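Local coordinates for bifunctional endo-1,4-beta-xylanase A (Neocallimastix patriciarum, PDB 2VG9), which probably hydrolyses internal beta-1,4 linkages in the xylan backbone, acting as a family 11 endo-xylanase, at residues 99-104 / 148-153; 114-119 / 165-170. All blocks are in the same frame, centred on the assembly; numbering follows the deposited sequence.

Interaction 1 (99-104 / 148-153); sequences FQNRGL and TINGGS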
ATOM      1  N   PHE A  99     -10.586  -3.158  -1.609  1.00 12.40           N
ATOM      2  CA  PHE A  99     -11.715  -3.931  -2.157  1.00 12.73           C
ATOM      3  C   PHE A  99     -12.959  -3.048  -2.016  1.00 14.06           C
ATOM      4  O   PHE A  99     -13.363  -2.682  -0.895  1.00 13.15           O
ATOM      5  CB  PHE A  99     -11.972  -5.285  -1.451  1.00 12.53           C
ATOM      6  CG  PHE A  99     -10.752  -6.178  -1.313  1.00 12.51           C
ATOM      7  CD1 PHE A  99      -9.743  -6.206  -2.299  1.00 10.38           C
ATOM      8  CD2 PHE A  99     -10.618  -7.013  -0.190  1.00 12.28           C
ATOM      9  CE1 PHE A  99      -8.621  -7.040  -2.159  1.00 13.11           C
ATOM     10  CE2 PHE A  99      -9.506  -7.847  -0.060  1.00 12.46           C
ATOM     11  CZ  PHE A  99      -8.495  -7.857  -1.056  1.00 10.57           C
ATOM     12  N   GLN A 100     -13.530  -2.683  -3.159  1.00 14.91           N
ATOM     13  CA  GLN A 100     -14.675  -1.790  -3.230  1.00 16.97           C
ATOM     14  C   GLN A 100     -15.926  -2.624  -2.959  1.00 17.96           C
ATOM     15  O   GLN A 100     -16.071  -3.740  -3.481  1.00 18.18           O
ATOM     16  CB  GLN A 100     -14.750  -1.146  -4.619  1.00 17.49           C
ATOM     17  CG  GLN A 100     -15.967  -0.187  -4.876  1.00 19.37           C
ATOM     18  CD  GLN A 100     -15.995   1.052  -3.967  1.00 21.32           C
ATOM     19  OE1 GLN A 100     -16.559   1.022  -2.876  1.00 24.45           O
ATOM     20  NE2 GLN A 100     -15.434   2.155  -4.445  1.00 24.42           N
ATOM     21  N   ASN A 101     -16.811  -2.097  -2.133  1.00 19.22           N
ATOM     22  CA  ASN A 101     -18.068  -2.773  -1.842  1.00 21.19           C
ATOM     23  C   ASN A 101     -19.301  -2.027  -2.381  1.00 22.87           C
ATOM     24  O   ASN A 101     -20.425  -2.389  -2.047  1.00 23.47           O
ATOM     25  CB  ASN A 101     -18.203  -3.022  -0.333  1.00 20.42           C
ATOM     26  CG  ASN A 101     -18.506  -1.764   0.440  1.00 20.33           C
ATOM     27  OD1 ASN A 101     -18.211  -0.660  -0.010  1.00 19.12           O
ATOM     28  ND2 ASN A 101     -19.113  -1.923   1.621  1.00 18.88           N
ATOM     29  N   ARG A 102     -19.098  -0.980  -3.173  1.00 24.65           N
ATOM     30  CA  ARG A 102     -20.222  -0.275  -3.809  1.00 28.06           C
ATOM     31  C   ARG A 102     -21.016  -1.291  -4.623  1.00 28.19           C
ATOM     32  O   ARG A 102     -20.441  -2.055  -5.395  1.00 28.75           O
ATOM     33  CB  ARG A 102     -19.742   0.896  -4.681  1.00 27.70           C
ATOM     34  CG  ARG A 102     -20.890   1.733  -5.292  1.00 30.18           C
ATOM     35  CD  ARG A 102     -20.380   2.879  -6.169  1.00 31.63           C
ATOM     36  NE  ARG A 102     -20.014   4.088  -5.402  1.00 39.03           N
ATOM     37  CZ  ARG A 102     -18.798   4.645  -5.375  1.00 41.04           C
ATOM     38  NH1 ARG A 102     -17.784   4.120  -6.076  1.00 41.84           N
ATOM     39  NH2 ARG A 102     -18.594   5.744  -4.649  1.00 41.61           N
ATOM     40  N   GLY A 103     -22.324  -1.348  -4.376  1.00 29.47           N
ATOM     41  CA  GLY A 103     -23.221  -2.283  -5.064  1.00 30.03           C
ATOM     42  C   GLY A 103     -23.253  -3.695  -4.515  1.00 30.87           C
ATOM     43  O   GLY A 103     -23.907  -4.574  -5.098  1.00 31.52           O
ATOM     44  N   LEU A 104     -22.562  -3.939  -3.404  1.00 30.98           N
ATOM     45  CA  LEU A 104     -22.382  -5.316  -2.934  1.00 31.50           C
ATOM     46  C   LEU A 104     -22.988  -5.520  -1.568  1.00 32.90           C
ATOM     47  O   LEU A 104     -22.926  -4.625  -0.697  1.00 34.17           O
ATOM     48  CB  LEU A 104     -20.902  -5.730  -2.913  1.00 30.95           C
ATOM     49  CG  LEU A 104     -20.062  -5.755  -4.200  1.00 28.71           C
ATOM     50  CD1 LEU A 104     -18.669  -6.238  -3.872  1.00 23.43           C
ATOM     51  CD2 LEU A 104     -20.684  -6.639  -5.295  1.00 26.95           C
ATOM     52  N   THR A 148     -11.875   7.676   2.892  1.00 26.70           N
ATOM     53  CA  THR A 148     -12.006   6.440   2.156  1.00 26.77           C
ATOM     54  C   THR A 148     -11.932   6.790   0.655  1.00 26.55           C
ATOM     55  O   THR A 148     -12.016   7.972   0.295  1.00 26.46           O
ATOM     56  CB  THR A 148     -13.368   5.827   2.612  1.00 26.95           C
ATOM     57  OG1 THR A 148     -13.160   4.708   3.495  1.00 28.45           O
ATOM     58  CG2 THR A 148     -14.286   5.495   1.500  1.00 24.69           C
ATOM     59  N   ILE A 149     -11.766   5.791  -0.219  1.00 25.96           N
ATOM     60  CA  ILE A 149     -11.815   6.030  -1.672  1.00 25.79           C
ATOM     61  C   ILE A 149     -13.180   6.577  -2.141  1.00 27.13           C
ATOM     62  O   ILE A 149     -13.299   7.091  -3.251  1.00 26.92           O
ATOM     63  CB  ILE A 149     -11.474   4.743  -2.507  1.00 25.51           C
ATOM     64  CG1 ILE A 149     -12.291   3.533  -2.004  1.00 23.48           C
ATOM     65  CG2 ILE A 149      -9.936   4.539  -2.562  1.00 25.11           C
ATOM     66  CD1 ILE A 149     -12.308   2.323  -2.934  1.00 23.94           C
ATOM     67  N   ASN A 150     -14.184   6.439  -1.282  1.00 28.28           N
ATOM     68  CA  ASN A 150     -15.577   6.817  -1.550  1.00 30.32           C
ATOM     69  C   ASN A 150     -15.991   8.199  -1.011  1.00 32.22           C
ATOM     70  O   ASN A 150     -17.093   8.681  -1.303  1.00 33.48           O
ATOM     71  CB  ASN A 150     -16.508   5.750  -0.968  1.00 29.25           C
ATOM     72  CG  ASN A 150     -16.511   4.477  -1.781  1.00 28.09           C
ATOM     73  OD1 ASN A 150     -16.026   4.450  -2.905  1.00 27.49           O
ATOM     74  ND2 ASN A 150     -17.051   3.410  -1.213  1.00 26.62           N
ATOM     75  N   GLY A 151     -15.133   8.830  -0.211  1.00 33.82           N
ATOM     76  CA  GLY A 151     -15.487  10.118   0.422  1.00 35.46           C
ATOM     77  C   GLY A 151     -15.026  10.235   1.863  1.00 36.56           C
ATOM     78  O   GLY A 151     -13.966   9.700   2.244  1.00 37.36           O
ATOM     79  N   GLY A 152     -15.829  10.909   2.676  1.00 36.98           N
ATOM     80  CA  GLY A 152     -15.418  11.292   4.028  1.00 37.67           C
ATOM     81  C   GLY A 152     -15.476  10.188   5.066  1.00 37.55           C
ATOM     82  O   GLY A 152     -16.083   9.140   4.838  1.00 38.89           O
ATOM     83  N   SER A 153     -14.832  10.427   6.204  1.00 36.87           N
ATOM     84  CA  SER A 153     -14.842   9.490   7.326  1.00 36.37           C
ATOM     85  C   SER A 153     -15.940   8.417   7.235  1.00 35.49           C
ATOM     86  O   SER A 153     -17.134   8.729   7.105  1.00 35.34           O
ATOM     87  CB  SER A 153     -14.934  10.264   8.655  1.00 36.91           C
ATOM     88  OG  SER A 153     -14.612   9.464   9.795  1.00 39.09           O
TER
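Gln100 and Asn150 join their side-chain amides head to tail where the turn of a loop corresponding to the family 11 xylanase "thumb" leans against the end of strand 89-100. Two primary amides can pair through two hydrogen bonds when they lie nearly in one plane, and this pair, with planes 3° apart, is an example. NE2 of Gln100 gives its hydrogen to OD1 of Asn150 at 2.8 Å, and ND2 of Asn150 returns the bond to OE1 of Gln100 at 3.0 Å. Both donors arrive in the carbonyl planes, on lone pairs, and both bonds are fairly straight. The two side chains reach out to each other from the two segments: Gln100 leaves its strand with CG anti to the backbone N (chi1 178°) and bends at the next bond, which brings its amide into the plane of that of Asn150. Asn150 sits in the type I turn from Thr148 to Gly151. Beside the amide pair, Ile149 brings its CD1 methyl to 3.5 Å from Gln100 NE2, while its side chain also touches Trp98 and Tyr192. The guanidinium of Arg102 passes alongside the Asn150 amide, the planes inclined to each other, with NH2 3.4 Å from OD1. OE1 of Gln100 also accepts the backbone N of Arg102 at 3.2 Å, a donor tilted 31° out of the carbonyl plane.

Interaction 2 (114-119 / 165-170); sequences IIEDWV and QKRTSG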
ATOM      1  N   ILE A 114       0.067  -5.348   2.200  1.00  8.91           N
ATOM      2  CA  ILE A 114       0.963  -6.482   2.307  1.00  9.42           C
ATOM      3  C   ILE A 114       2.325  -5.866   2.593  1.00 10.61           C
ATOM      4  O   ILE A 114       2.986  -5.341   1.683  1.00  8.69           O
ATOM      5  CB  ILE A 114       0.989  -7.350   1.022  1.00  9.66           C
ATOM      6  CG1 ILE A 114      -0.416  -7.925   0.739  1.00  8.77           C
ATOM      7  CG2 ILE A 114       1.997  -8.496   1.158  1.00  7.41           C
ATOM      8  CD1 ILE A 114      -0.557  -8.420  -0.686  1.00 11.17           C
ATOM      9  N   ILE A 115       2.717  -5.895   3.871  1.00 10.43           N
ATOM     10  CA  ILE A 115       3.853  -5.077   4.301  1.00  9.58           C
ATOM     11  C   ILE A 115       5.131  -5.879   4.246  1.00  9.87           C
ATOM     12  O   ILE A 115       5.302  -6.845   4.993  1.00  8.76           O
ATOM     13  CB  ILE A 115       3.638  -4.463   5.708  1.00 10.32           C
ATOM     14  CG1 ILE A 115       2.278  -3.749   5.776  1.00 10.02           C
ATOM     15  CG2 ILE A 115       4.807  -3.554   6.093  1.00  8.04           C
ATOM     16  CD1 ILE A 115       1.956  -3.096   7.135  1.00 10.64           C
ATOM     17  N   GLU A 116       6.025  -5.431   3.361  1.00  8.46           N
ATOM     18  CA  GLU A 116       7.307  -6.076   3.081  1.00  8.53           C
ATOM     19  C   GLU A 116       8.445  -5.595   3.974  1.00  7.56           C
ATOM     20  O   GLU A 116       9.365  -6.355   4.289  1.00  7.78           O
ATOM     21  CB  GLU A 116       7.670  -5.835   1.609  1.00  7.99           C
ATOM     22  CG  GLU A 116       6.680  -6.473   0.672  1.00  8.93           C
ATOM     23  CD  GLU A 116       6.857  -8.009   0.636  1.00 11.47           C
ATOM     24  OE1 GLU A 116       7.801  -8.493  -0.046  1.00 11.32           O
ATOM     25  OE2 GLU A 116       6.065  -8.716   1.301  1.00  9.41           O
ATOM     26  N   ASP A 117       8.375  -4.337   4.375  1.00  7.59           N
ATOM     27  CA  ASP A 117       9.407  -3.716   5.191  1.00  9.15           C
ATOM     28  C   ASP A 117       8.747  -2.520   5.880  1.00  9.35           C
ATOM     29  O   ASP A 117       7.704  -1.990   5.404  1.00 10.35           O
ATOM     30  CB  ASP A 117      10.602  -3.271   4.317  1.00  8.46           C
ATOM     31  CG  ASP A 117      11.911  -3.080   5.117  1.00  9.32           C
ATOM     32  OD1 ASP A 117      11.932  -3.191   6.346  1.00 11.52           O
ATOM     33  OD2 ASP A 117      12.945  -2.791   4.496  1.00 12.11           O
ATOM     34  N   TRP A 118       9.284  -2.178   7.059  1.00  8.67           N
ATOM     35  CA  TRP A 118       8.776  -1.091   7.880  1.00  8.69           C
ATOM     36  C   TRP A 118       9.891  -0.653   8.827  1.00  9.39           C
ATOM     37  O   TRP A 118      10.841  -1.411   9.095  1.00  8.68           O
ATOM     38  CB  TRP A 118       7.546  -1.492   8.716  1.00  8.38           C
ATOM     39  CG  TRP A 118       7.758  -2.741   9.562  1.00  8.44           C
ATOM     40  CD1 TRP A 118       7.510  -4.038   9.187  1.00  7.44           C
ATOM     41  CD2 TRP A 118       8.301  -2.801  10.901  1.00  6.08           C
ATOM     42  NE1 TRP A 118       7.845  -4.902  10.212  1.00  8.32           N
ATOM     43  CE2 TRP A 118       8.323  -4.161  11.279  1.00 10.47           C
ATOM     44  CE3 TRP A 118       8.752  -1.828  11.816  1.00  6.92           C
ATOM     45  CZ2 TRP A 118       8.809  -4.591  12.548  1.00 11.28           C
ATOM     46  CZ3 TRP A 118       9.247  -2.258  13.091  1.00  9.61           C
ATOM     47  CH2 TRP A 118       9.273  -3.636  13.423  1.00  9.81           C
ATOM     48  N   VAL A 119       9.753   0.548   9.362  1.00  8.02           N
ATOM     49  CA  VAL A 119      10.736   1.042  10.312  1.00  8.68           C
ATOM     50  C   VAL A 119      10.030   1.574  11.556  1.00  9.96           C
ATOM     51  O   VAL A 119       9.028   2.301  11.441  1.00  8.71           O
ATOM     52  CB  VAL A 119      11.674   2.096   9.697  1.00  7.39           C
ATOM     53  CG1 VAL A 119      12.684   2.633  10.768  1.00  7.01           C
ATOM     54  CG2 VAL A 119      12.418   1.498   8.459  1.00  5.88           C
ATOM     55  N   GLN A 165      10.143 -11.517   7.887  1.00 12.83           N
ATOM     56  CA  GLN A 165      11.544 -11.229   7.525  1.00 14.30           C
ATOM     57  C   GLN A 165      11.509 -10.046   6.543  1.00 12.96           C
ATOM     58  O   GLN A 165      11.152 -10.242   5.377  1.00 13.95           O
ATOM     59  CB  GLN A 165      12.162 -12.465   6.864  1.00 13.51           C
ATOM     60  CG  GLN A 165      13.707 -12.500   6.798  1.00 20.21           C
ATOM     61  CD  GLN A 165      14.299 -13.574   5.804  1.00 21.79           C
ATOM     62  OE1 GLN A 165      13.625 -14.556   5.423  1.00 26.65           O
ATOM     63  NE2 GLN A 165      15.579 -13.364   5.392  1.00 29.22           N
ATOM     64  N   LYS A 166      11.878  -8.844   7.002  1.00 10.80           N
ATOM     65  CA  LYS A 166      11.833  -7.648   6.170  1.00 10.68           C
ATOM     66  C   LYS A 166      12.684  -7.771   4.907  1.00  9.91           C
ATOM     67  O   LYS A 166      13.812  -8.286   4.937  1.00  9.72           O
ATOM     68  CB  LYS A 166      12.335  -6.453   6.960  1.00  9.59           C
ATOM     69  CG  LYS A 166      11.398  -5.969   8.036  1.00 11.17           C
ATOM     70  CD  LYS A 166      12.173  -5.022   8.963  1.00 13.82           C
ATOM     71  CE  LYS A 166      11.299  -4.550  10.138  1.00 12.78           C
ATOM     72  NZ  LYS A 166      11.973  -3.429  10.871  1.00 13.35           N
ATOM     73  N   ARG A 167      12.183  -7.243   3.796  1.00  8.44           N
ATOM     74  CA  ARG A 167      12.992  -7.200   2.605  1.00  8.14           C
ATOM     75  C   ARG A 167      12.590  -6.012   1.730  1.00  8.37           C
ATOM     76  O   ARG A 167      11.566  -5.376   1.989  1.00  7.31           O
ATOM     77  CB  ARG A 167      12.849  -8.521   1.855  1.00  8.46           C
ATOM     78  CG  ARG A 167      11.465  -8.741   1.299  1.00  7.77           C
ATOM     79  CD  ARG A 167      11.401  -9.985   0.426  1.00  9.77           C
ATOM     80  NE  ARG A 167      10.041 -10.134  -0.120  1.00 10.98           N
ATOM     81  CZ  ARG A 167       9.700 -11.017  -1.057  1.00 11.07           C
ATOM     82  NH1 ARG A 167      10.612 -11.880  -1.527  1.00  9.05           N
ATOM     83  NH2 ARG A 167       8.438 -11.063  -1.488  1.00 10.52           N
ATOM     84  N   THR A 168      13.389  -5.709   0.709  1.00  9.20           N
ATOM     85  CA  THR A 168      13.071  -4.578  -0.190  1.00  9.35           C
ATOM     86  C   THR A 168      13.130  -4.982  -1.648  1.00  9.28           C
ATOM     87  O   THR A 168      13.171  -4.117  -2.530  1.00 10.34           O
ATOM     88  CB  THR A 168      13.992  -3.364   0.029  1.00  9.93           C
ATOM     89  OG1 THR A 168      15.327  -3.723  -0.296  1.00 15.12           O
ATOM     90  CG2 THR A 168      13.953  -2.841   1.476  1.00 10.44           C
ATOM     91  N   SER A 169      13.098  -6.291  -1.916  1.00 10.10           N
ATOM     92  CA  SER A 169      12.882  -6.781  -3.292  1.00 10.07           C
ATOM     93  C   SER A 169      12.331  -8.195  -3.308  1.00  9.96           C
ATOM     94  O   SER A 169      12.564  -8.974  -2.367  1.00  9.21           O
ATOM     95  CB  SER A 169      14.179  -6.712  -4.132  1.00  9.59           C
ATOM     96  OG  SER A 169      15.130  -7.612  -3.627  1.00 12.62           O
ATOM     97  N   GLY A 170      11.623  -8.535  -4.377  1.00  8.20           N
ATOM     98  CA  GLY A 170      11.216  -9.904  -4.547  1.00  8.57           C
ATOM     99  C   GLY A 170       9.905 -10.065  -5.277  1.00  8.21           C
ATOM    100  O   GLY A 170       9.377  -9.105  -5.801  1.00  9.18           O
TER
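A classic beta bulge, Glu116 and Asp117 set opposite Leu93 of strand 89-100, meets Lys166 and Arg167 of the loop leading into strand 169-173. The backbone N of Arg167 is hydrogen-bonded to Glu116 O at 3.0 Å. On one side of this bond, Lys166 runs out extended, passing Asp117 with its CD 3.2 Å from OD1, and lays its tip over one face of the Trp118 indole. Its NZ stands 3.5 Å from the centroid of the six-membered ring, 1° off the normal, a cation-pi contact, while CE rests over the five-membered ring. The same NZ donates to Trp118 O at 2.9 Å. An alanine in place of Trp118 would remove the ring face and would probably leave the Lys166 ammonium without its pi partner and its chain freer to swing. On the other side, Arg167 places CG between its backbone N and carbonyl carbon (chi1 67°) and stretches alongside Glu116, gripping OE1 side-on with NE at 2.8 Å and NH2 at 3.0 Å. Tyr77 also bonds to that oxygen and Tyr137 to OE2, so the buried carboxylate is held through both oxygens. Gly170 CA lies over a face of the guanidinium. The contact thus ties the bulged segment paired with strand 89-100 to the crossing from strand 153-163 into strand 169-173, at the margin of the other sheet.

Overall arrangement
Both contacts lie near the surface, yet their chemistry follows position in the jelly roll. Their centres are about 28 Å apart, on opposite sides of the chain's centre, and their nearest atoms about 8 Å. Strand 89-100 links them: interaction 1 takes its end, whereas in interaction 2 that strand pairs with strands 110-115 and 117-119. Interaction 1, the more peripheral, joins a strand end and the turn after it to a loop through neutral amides and buries about half as much area. Interaction 2 rests on charge, a buried carboxylate gripped by an arginine and a lysine laid over an aromatic ring, and joins one sheet to the loop entering an outermost strand of the other.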